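Local coordinates for uroporphyrinogen-III C-methyltransferase (Pseudomonas denitrificans, PDB 1S4D), which catalyses two successive S-adenosyl-L-methionine-dependent methylations, at C-2 and C-7, that turn uroporphyrinogen III into precorrin-2 on the routes to cobalamin and siroheme, at residues G28-T31 / L32-N36; L114-E118 / H119-F123; A230-A234 / A235-P239; V249-R252 / A253-W257. All coordinates share one frame; numbering follows the deposited sequence.

Interaction 1 of 4, residues G28-T31 / L32-N36; sequences GLLT and LHAAN
Two polar atoms of Thr-31 receive amides from the first turn of helix 32-40. The backbone O takes the N-H of Ala-35, N to O 3.0 Å, in an i to i+4 bond that is close to straight at the hydrogen (174°). The hydroxyl OG1 accepts from the amide of Ala-34, N to OG1 3.0 Å, with a somewhat more bent N-H...O angle of 155°. A chi1 of 59° sets OG1 between the backbone N and the carbonyl carbon of Thr-31, the rotamer that swings the hydroxyl over the start of the helix, while CG2 lies beside the backbone N. This is a threonine N-cap: the side chain satisfies an amide that has no preceding helical turn to supply a carbonyl. The return half of a capping box cannot form, because the third helical residue is Ala-34. Van der Waals contacts follow the same turn. Two carbons lie beside the hydroxyl oxygen: CB of Ala-34 is 3.4 Å and CB of His-33 3.7 Å from Thr-31 OG1. The apolar pair is looser, with CB of Ala-34 4.4 Å from CG of Leu-30. Outside the turn, Thr-31 packs on Val-126 of strand 123-126, and the dimer interface runs through this region: His-33 NE2 is hydrogen-bonded to Asp-26 OD2 of the second subunit, and Leu-29 packs on His-33 of that subunit.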
# COMPACT_ATOMS: atom_id res chain seq x y z
N GLY B 28 -12.76 -0.40 -9.00
CA GLY B 28 -12.61 -1.78 -8.57
C GLY B 28 -11.65 -2.01 -7.41
O GLY B 28 -11.67 -3.09 -6.80
N LEU B 29 -10.82 -1.01 -7.10
CA LEU B 29 -9.75 -1.08 -6.10
C LEU B 29 -10.22 -0.54 -4.76
O LEU B 29 -9.48 -0.58 -3.79
CB LEU B 29 -8.55 -0.25 -6.55
CG LEU B 29 -7.37 -0.83 -7.34
CD1 LEU B 29 -7.64 -2.23 -7.87
CD2 LEU B 29 -6.97 0.08 -8.46
N LEU B 30 -11.43 -0.00 -4.72
CA LEU B 30 -12.09 0.24 -3.45
C LEU B 30 -12.11 -1.06 -2.65
O LEU B 30 -12.23 -2.14 -3.24
CB LEU B 30 -13.53 0.67 -3.71
CG LEU B 30 -13.96 2.14 -3.75
CD1 LEU B 30 -12.78 3.11 -3.76
CD2 LEU B 30 -14.89 2.38 -4.91
N THR B 31 -11.97 -0.98 -1.33
CA THR B 31 -12.15 -2.15 -0.46
C THR B 31 -13.62 -2.30 -0.13
O THR B 31 -14.35 -1.32 -0.20
CB THR B 31 -11.42 -1.99 0.87
OG1 THR B 31 -11.90 -0.81 1.55
CG2 THR B 31 -9.90 -1.76 0.67
N LEU B 32 -14.05 -3.49 0.29
CA LEU B 32 -15.44 -3.72 0.73
C LEU B 32 -15.86 -2.66 1.78
O LEU B 32 -16.93 -2.03 1.65
CB LEU B 32 -15.61 -5.14 1.27
CG LEU B 32 -15.87 -6.30 0.28
CD1 LEU B 32 -15.23 -6.09 -1.08
CD2 LEU B 32 -15.46 -7.71 0.81
N HIS B 33 -14.99 -2.45 2.77
CA HIS B 33 -15.15 -1.43 3.80
C HIS B 33 -15.40 -0.01 3.24
O HIS B 33 -16.28 0.71 3.72
CB HIS B 33 -13.88 -1.38 4.63
CG HIS B 33 -13.84 -2.34 5.77
ND1 HIS B 33 -14.95 -2.70 6.50
CD2 HIS B 33 -12.79 -2.99 6.33
CE1 HIS B 33 -14.59 -3.53 7.46
NE2 HIS B 33 -13.28 -3.73 7.37
N ALA B 34 -14.61 0.39 2.24
CA ALA B 34 -14.76 1.69 1.60
C ALA B 34 -16.11 1.79 0.89
O ALA B 34 -16.85 2.75 1.10
CB ALA B 34 -13.61 1.95 0.64
N ALA B 35 -16.42 0.78 0.06
CA ALA B 35 -17.71 0.69 -0.64
C ALA B 35 -18.88 0.70 0.35
O ALA B 35 -19.88 1.39 0.17
CB ALA B 35 -17.76 -0.55 -1.50
N ASN B 36 -18.73 -0.06 1.43
CA ASN B 36 -19.68 0.02 2.53
C ASN B 36 -19.79 1.43 3.16
O ASN B 36 -20.90 1.91 3.34
CB ASN B 36 -19.41 -1.07 3.58
CG ASN B 36 -20.63 -1.33 4.44
OD1 ASN B 36 -21.76 -1.36 3.94
ND2 ASN B 36 -20.41 -1.48 5.73

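Interaction 2 of 4, residues L114-E118 / H119-F123; sequences LTLVE and HQVPF
Leu-116 and Val-121 close a Schellman motif that ends helix 109-118, with Gln-120, at positive phi, as its C-prime residue. The amide of Val-121 reaches back to Leu-116 O, N to O 3.0 Å and nearly straight (170°), while Gln-120 N bonds to Val-117 O at 2.9 Å; both donors stand above the carbonyl planes they serve. The packed side lies under this turn. CG of Leu-116 faces CG1 of Val-121 at 4.3 Å, the apolar pairing that commonly accompanies the motif, and its CD2 meets CB of Phe-123 at the same distance. Helix 78-90 and strand 16-21 continue this packing through Val-86 and Val-17, and Leu-255 of the second subunit lies against Phe-123. The outer side is looser and more polar. There Glu-118 and His-119 run alongside each other, pointing the same way, with carboxylate and ring planes 29° apart; Glu-118 CG makes an off-centre CH-pi contact, 4.1 Å from the centroid of the His-119 ring. The carboxylate has its main partner in Arg-79, a salt bridge through OE2. The apolar packing, by contrast, also takes in Val-117, whose CG2 comes to the edge of the Phe-123 ring, near its plane, with CE2 3.4 Å away.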
# COMPACT_ATOMS: atom_id res chain seq x y z
N LEU B 114 -5.58 12.95 14.29
CA LEU B 114 -5.10 13.64 15.48
C LEU B 114 -6.03 14.78 15.86
O LEU B 114 -6.37 14.96 17.03
CB LEU B 114 -3.70 14.18 15.24
CG LEU B 114 -2.51 13.80 16.13
CD1 LEU B 114 -2.57 12.39 16.73
CD2 LEU B 114 -1.21 14.02 15.32
N THR B 115 -6.48 15.52 14.85
CA THR B 115 -7.47 16.57 15.07
C THR B 115 -8.77 15.96 15.58
O THR B 115 -9.35 16.46 16.55
CB THR B 115 -7.69 17.38 13.79
OG1 THR B 115 -6.45 17.97 13.38
CG2 THR B 115 -8.57 18.58 14.05
N LEU B 116 -9.23 14.88 14.94
CA LEU B 116 -10.41 14.16 15.42
C LEU B 116 -10.30 13.81 16.94
O LEU B 116 -11.19 14.14 17.73
CB LEU B 116 -10.70 12.94 14.55
CG LEU B 116 -11.61 13.02 13.31
CD1 LEU B 116 -12.18 14.40 12.99
CD2 LEU B 116 -10.97 12.44 12.06
N VAL B 117 -9.19 13.20 17.35
CA VAL B 117 -9.00 12.83 18.74
C VAL B 117 -9.07 14.05 19.70
O VAL B 117 -9.81 14.02 20.68
CB VAL B 117 -7.69 12.05 18.94
CG1 VAL B 117 -7.39 11.89 20.41
CG2 VAL B 117 -7.80 10.69 18.26
N GLU B 118 -8.31 15.09 19.38
CA GLU B 118 -8.30 16.35 20.12
C GLU B 118 -9.71 16.87 20.43
O GLU B 118 -9.95 17.42 21.51
CB GLU B 118 -7.50 17.38 19.29
CG GLU B 118 -7.49 18.84 19.73
CD GLU B 118 -6.93 19.74 18.63
OE1 GLU B 118 -6.21 19.24 17.74
OE2 GLU B 118 -7.23 20.96 18.63
N HIS B 119 -10.64 16.69 19.50
CA HIS B 119 -12.00 17.22 19.66
C HIS B 119 -13.00 16.13 20.01
O HIS B 119 -14.22 16.34 19.85
CB HIS B 119 -12.44 17.95 18.39
CG HIS B 119 -11.53 19.06 17.97
ND1 HIS B 119 -11.79 20.38 18.27
CD2 HIS B 119 -10.37 19.05 17.28
CE1 HIS B 119 -10.82 21.14 17.78
NE2 HIS B 119 -9.95 20.35 17.17
N GLN B 120 -12.50 14.99 20.47
CA GLN B 120 -13.34 13.91 21.04
C GLN B 120 -14.25 13.24 19.99
O GLN B 120 -15.36 12.79 20.31
CB GLN B 120 -14.16 14.40 22.24
CG GLN B 120 -13.36 15.07 23.33
CD GLN B 120 -12.74 14.06 24.24
OE1 GLN B 120 -11.62 13.61 23.98
NE2 GLN B 120 -13.45 13.68 25.30
N VAL B 121 -13.80 13.15 18.75
CA VAL B 121 -14.61 12.52 17.71
C VAL B 121 -14.06 11.13 17.40
O VAL B 121 -12.88 11.01 17.05
CB VAL B 121 -14.66 13.40 16.44
CG1 VAL B 121 -15.37 12.71 15.31
CG2 VAL B 121 -15.33 14.72 16.75
N PRO B 122 -14.86 10.07 17.53
CA PRO B 122 -14.35 8.72 17.19
C PRO B 122 -14.15 8.59 15.70
O PRO B 122 -14.82 9.28 14.91
CB PRO B 122 -15.46 7.78 17.68
CG PRO B 122 -16.69 8.61 17.70
CD PRO B 122 -16.27 10.04 17.95
N PHE B 123 -13.22 7.71 15.30
CA PHE B 123 -12.89 7.51 13.89
C PHE B 123 -12.45 6.09 13.68
O PHE B 123 -12.05 5.41 14.62
CB PHE B 123 -11.78 8.45 13.43
CG PHE B 123 -10.47 8.19 14.10
CD1 PHE B 123 -9.49 7.44 13.48
CD2 PHE B 123 -10.21 8.71 15.36
CE1 PHE B 123 -8.29 7.20 14.11
CE2 PHE B 123 -9.00 8.47 16.00
CZ PHE B 123 -8.04 7.70 15.38

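Interaction 3 of 4, residues A230-A234 / A235-P239; sequences ADVAA and AGLEP
Ala-235, Val-232 and Leu-237 carry the turn by which the chain leaves helix 225-235. The amide of Ala-235 makes an i to i+4 bond to Asp-231 O, N to O 2.9 Å, and its methyl group rests 3.4 Å from that same oxygen. The carboxylate of Asp-231 is engaged away from the turn, with OD2 held by Thr-223 OG1 and by a salt bridge to Arg-227. Val-232 contributes both a carbonyl and a methyl. Its O is approached by two amides, Gly-236 N at 3.2 Å and Leu-237 N at 3.4 Å, both weak bonds, whereas Gly-236 N makes a better one to Ala-233 O at 3.0 Å, rising above that carbonyl plane. A chi1 of 67° puts CG1 of Val-232 between the backbone N and the carbonyl carbon and leaves CG2 anti to the N, from where it reaches CB of Leu-237, 3.8 Å away; CD2 of Leu-237 is slightly farther from the same methyl, at 4.1 Å. The two side chains cross at a slant, and they share further partners: both touch Leu-221 of strand 219-224 and Met-186, while Ala-235 and Gly-236 stay on the surface. Gly-236 at positive phi (79°), its N bonded to Ala-233 O, the weak bond from Leu-237 N to Val-232 O, and the apolar pair Val-232 and Leu-237 together mark a glycine-terminated Schellman motif.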
# COMPACT_ATOMS: atom_id res chain seq x y z
N ALA B 230 14.50 16.17 -18.61
CA ALA B 230 14.22 16.60 -19.98
C ALA B 230 13.07 15.81 -20.62
O ALA B 230 12.18 16.39 -21.26
CB ALA B 230 15.49 16.54 -20.85
N ASP B 231 13.10 14.49 -20.42
CA ASP B 231 12.14 13.62 -21.06
C ASP B 231 10.72 13.93 -20.63
O ASP B 231 9.82 14.02 -21.48
CB ASP B 231 12.49 12.15 -20.84
CG ASP B 231 13.60 11.70 -21.73
OD1 ASP B 231 13.99 12.50 -22.60
OD2 ASP B 231 14.15 10.59 -21.65
N VAL B 232 10.51 14.10 -19.34
CA VAL B 232 9.17 14.24 -18.81
C VAL B 232 8.57 15.56 -19.29
O VAL B 232 7.37 15.65 -19.59
CB VAL B 232 9.12 14.08 -17.26
CG1 VAL B 232 9.85 15.20 -16.55
CG2 VAL B 232 7.71 13.97 -16.77
N ALA B 233 9.42 16.57 -19.41
CA ALA B 233 8.97 17.84 -19.92
C ALA B 233 8.53 17.67 -21.37
O ALA B 233 7.44 18.09 -21.74
CB ALA B 233 10.07 18.88 -19.79
N ALA B 234 9.36 17.05 -22.19
CA ALA B 234 9.01 16.87 -23.60
C ALA B 234 7.77 15.97 -23.81
O ALA B 234 7.03 16.16 -24.77
CB ALA B 234 10.19 16.34 -24.38
N ALA B 235 7.54 15.03 -22.90
CA ALA B 235 6.40 14.14 -22.99
C ALA B 235 5.12 14.86 -22.60
O ALA B 235 4.04 14.37 -22.88
CB ALA B 235 6.62 12.94 -22.12
N GLY B 236 5.25 16.03 -21.98
CA GLY B 236 4.11 16.85 -21.62
C GLY B 236 3.40 16.38 -20.36
O GLY B 236 2.34 16.87 -20.05
N LEU B 237 4.00 15.43 -19.63
CA LEU B 237 3.35 14.75 -18.52
C LEU B 237 3.15 15.65 -17.33
O LEU B 237 3.92 16.59 -17.15
CB LEU B 237 4.19 13.56 -18.08
CG LEU B 237 3.91 12.16 -18.65
CD1 LEU B 237 3.10 12.14 -19.94
CD2 LEU B 237 5.22 11.43 -18.84
N GLU B 238 2.14 15.35 -16.51
CA GLU B 238 1.76 16.15 -15.34
C GLU B 238 1.39 15.28 -14.15
O GLU B 238 1.00 14.12 -14.35
CB GLU B 238 0.52 16.99 -15.62
CG GLU B 238 0.75 18.27 -16.41
CD GLU B 238 -0.45 18.60 -17.28
OE1 GLU B 238 -1.07 17.67 -17.86
OE2 GLU B 238 -0.79 19.80 -17.39
N PRO B 239 1.50 15.82 -12.93
CA PRO B 239 0.90 15.19 -11.75
C PRO B 239 -0.57 14.84 -12.02
O PRO B 239 -1.18 15.47 -12.88
CB PRO B 239 0.97 16.30 -10.68
CG PRO B 239 2.05 17.24 -11.12
CD PRO B 239 2.22 17.07 -12.59

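Interaction 4 of 4, residues V249-R252 / A253-W257; sequences VRLR and AALDW
The carboxylate of Asp-256 lies over one face of the Arg-252 guanidinium, its CG above that face and the two planes 35° apart. The side chains run alongside each other and point the same way, with Arg-252 NH2 3.4 Å from Asp-256 OD1. This salt bridge rests on charge alone, since OD1 stands well out of the guanidinium plane and no N-H is aimed at it. The N-H of NE is spent on Ala-139 O, which probably helps to fix the rotation of the group, and OD1 of Asp-256 in turn accepts from Gly-259 N. The arginine side chain starts out away from residues 253-257, and a bend at chi3 (-86°) helps to bring its end nearer to Asp-256. The backbone beneath is the short helix 252-255, held by weak bonds of mixed i to i+3 and i to i+4 spacing: Leu-251 O receives Ala-254 N at 3.1 Å and Leu-255 N at 2.9 Å, and Leu-255 N also leans on Arg-252 O at 3.3 Å. Past this helix the chain makes an inverse gamma turn centred on Asp-256, with a weak bond from Trp-257 N to Leu-255 O. A water joins Val-249, ahead of the helix, to Ala-253: it lies 2.7 Å from Val-249 O and itself accepts a weak bond from Ala-253 N (3.3 Å). On the apolar side, CB of Leu-251 meets CD1 of Leu-255 at 4.0 Å. Both leucines pack on Pro-142, while Leu-114 of the second subunit lies against Leu-251 and Ala-254.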
# COMPACT_ATOMS: atom_id res chain seq x y z
N VAL B 249 11.82 -1.42 -13.28
CA VAL B 249 11.27 -0.71 -14.44
C VAL B 249 11.42 -1.54 -15.72
O VAL B 249 10.61 -1.44 -16.63
CB VAL B 249 11.93 0.68 -14.62
CG1 VAL B 249 11.57 1.32 -15.97
CG2 VAL B 249 11.56 1.60 -13.48
N ARG B 250 12.44 -2.38 -15.77
CA ARG B 250 12.68 -3.21 -16.95
C ARG B 250 11.62 -4.28 -17.13
O ARG B 250 11.44 -4.77 -18.23
CB ARG B 250 14.04 -3.88 -16.88
CG ARG B 250 15.21 -2.94 -17.05
CD ARG B 250 16.49 -3.64 -17.46
NE ARG B 250 17.64 -2.79 -17.20
CZ ARG B 250 18.12 -1.90 -18.05
NH1 ARG B 250 19.17 -1.16 -17.71
NH2 ARG B 250 17.56 -1.74 -19.24
N LEU B 251 10.93 -4.65 -16.06
CA LEU B 251 9.91 -5.68 -16.13
C LEU B 251 8.60 -5.21 -16.76
O LEU B 251 7.73 -6.04 -17.06
CB LEU B 251 9.61 -6.26 -14.75
CG LEU B 251 10.63 -7.18 -14.08
CD1 LEU B 251 10.25 -7.26 -12.61
CD2 LEU B 251 10.69 -8.57 -14.72
N ARG B 252 8.42 -3.92 -16.97
CA ARG B 252 7.17 -3.46 -17.57
C ARG B 252 6.99 -4.03 -19.00
O ARG B 252 5.87 -4.33 -19.42
CB ARG B 252 7.02 -1.93 -17.47
CG ARG B 252 6.72 -1.23 -18.76
CD ARG B 252 6.27 0.19 -18.61
NE ARG B 252 4.84 0.17 -18.40
CZ ARG B 252 3.92 0.64 -19.22
NH1 ARG B 252 4.26 1.24 -20.36
NH2 ARG B 252 2.65 0.50 -18.88
N ALA B 253 8.09 -4.21 -19.73
CA ALA B 253 8.01 -4.77 -21.08
C ALA B 253 7.43 -6.18 -21.09
O ALA B 253 6.74 -6.56 -22.03
CB ALA B 253 9.38 -4.75 -21.76
N ALA B 254 7.67 -6.94 -20.02
CA ALA B 254 7.16 -8.29 -19.88
C ALA B 254 5.86 -8.40 -19.09
O ALA B 254 5.16 -9.41 -19.19
CB ALA B 254 8.20 -9.18 -19.26
N LEU B 255 5.53 -7.38 -18.30
CA LEU B 255 4.43 -7.51 -17.36
C LEU B 255 3.31 -6.52 -17.59
O LEU B 255 2.39 -6.40 -16.76
CB LEU B 255 4.96 -7.36 -15.93
CG LEU B 255 5.91 -8.45 -15.44
CD1 LEU B 255 6.18 -8.25 -13.98
CD2 LEU B 255 5.32 -9.83 -15.70
N ASP B 256 3.38 -5.79 -18.69
CA ASP B 256 2.41 -4.76 -19.01
C ASP B 256 1.06 -5.37 -19.43
O ASP B 256 0.68 -5.37 -20.60
CB ASP B 256 2.99 -3.81 -20.06
CG ASP B 256 2.02 -2.75 -20.51
OD1 ASP B 256 1.08 -2.37 -19.77
OD2 ASP B 256 2.15 -2.22 -21.63
N TRP B 257 0.32 -5.87 -18.45
CA TRP B 257 -0.94 -6.55 -18.71
C TRP B 257 -2.04 -5.63 -19.22
O TRP B 257 -2.88 -6.08 -20.00
CB TRP B 257 -1.42 -7.32 -17.47
CG TRP B 257 -1.59 -6.47 -16.24
CD1 TRP B 257 -0.62 -6.11 -15.35
CD2 TRP B 257 -2.80 -5.89 -15.77
NE1 TRP B 257 -1.16 -5.34 -14.35
CE2 TRP B 257 -2.50 -5.20 -14.58
CE3 TRP B 257 -4.13 -5.89 -16.23
CZ2 TRP B 257 -3.47 -4.50 -13.85
CZ3 TRP B 257 -5.10 -5.21 -15.50
CH2 TRP B 257 -4.76 -4.52 -14.32
O HOH W 1 10.11 -1.58 -19.30

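Three of the four contacts lie within about 10 to 12 Å of the bound S-adenosyl-L-homocysteine: the side chains of Leu-30 in interaction 1 and Arg-252 in interaction 4 are each about 12 Å from it, and that of Leu-237 in interaction 3 about 10 Å. Interaction 2 is remote from the annotated sites. Interactions 1 and 4 come within about 7 Å at their nearest atoms without touching. Within one chain the centres of interactions 2 and 4 are 44 Å apart, yet the dimer brings them together: Val-117 packs on Ala-254 of the second subunit. Interaction 3 alone touches no other subunit.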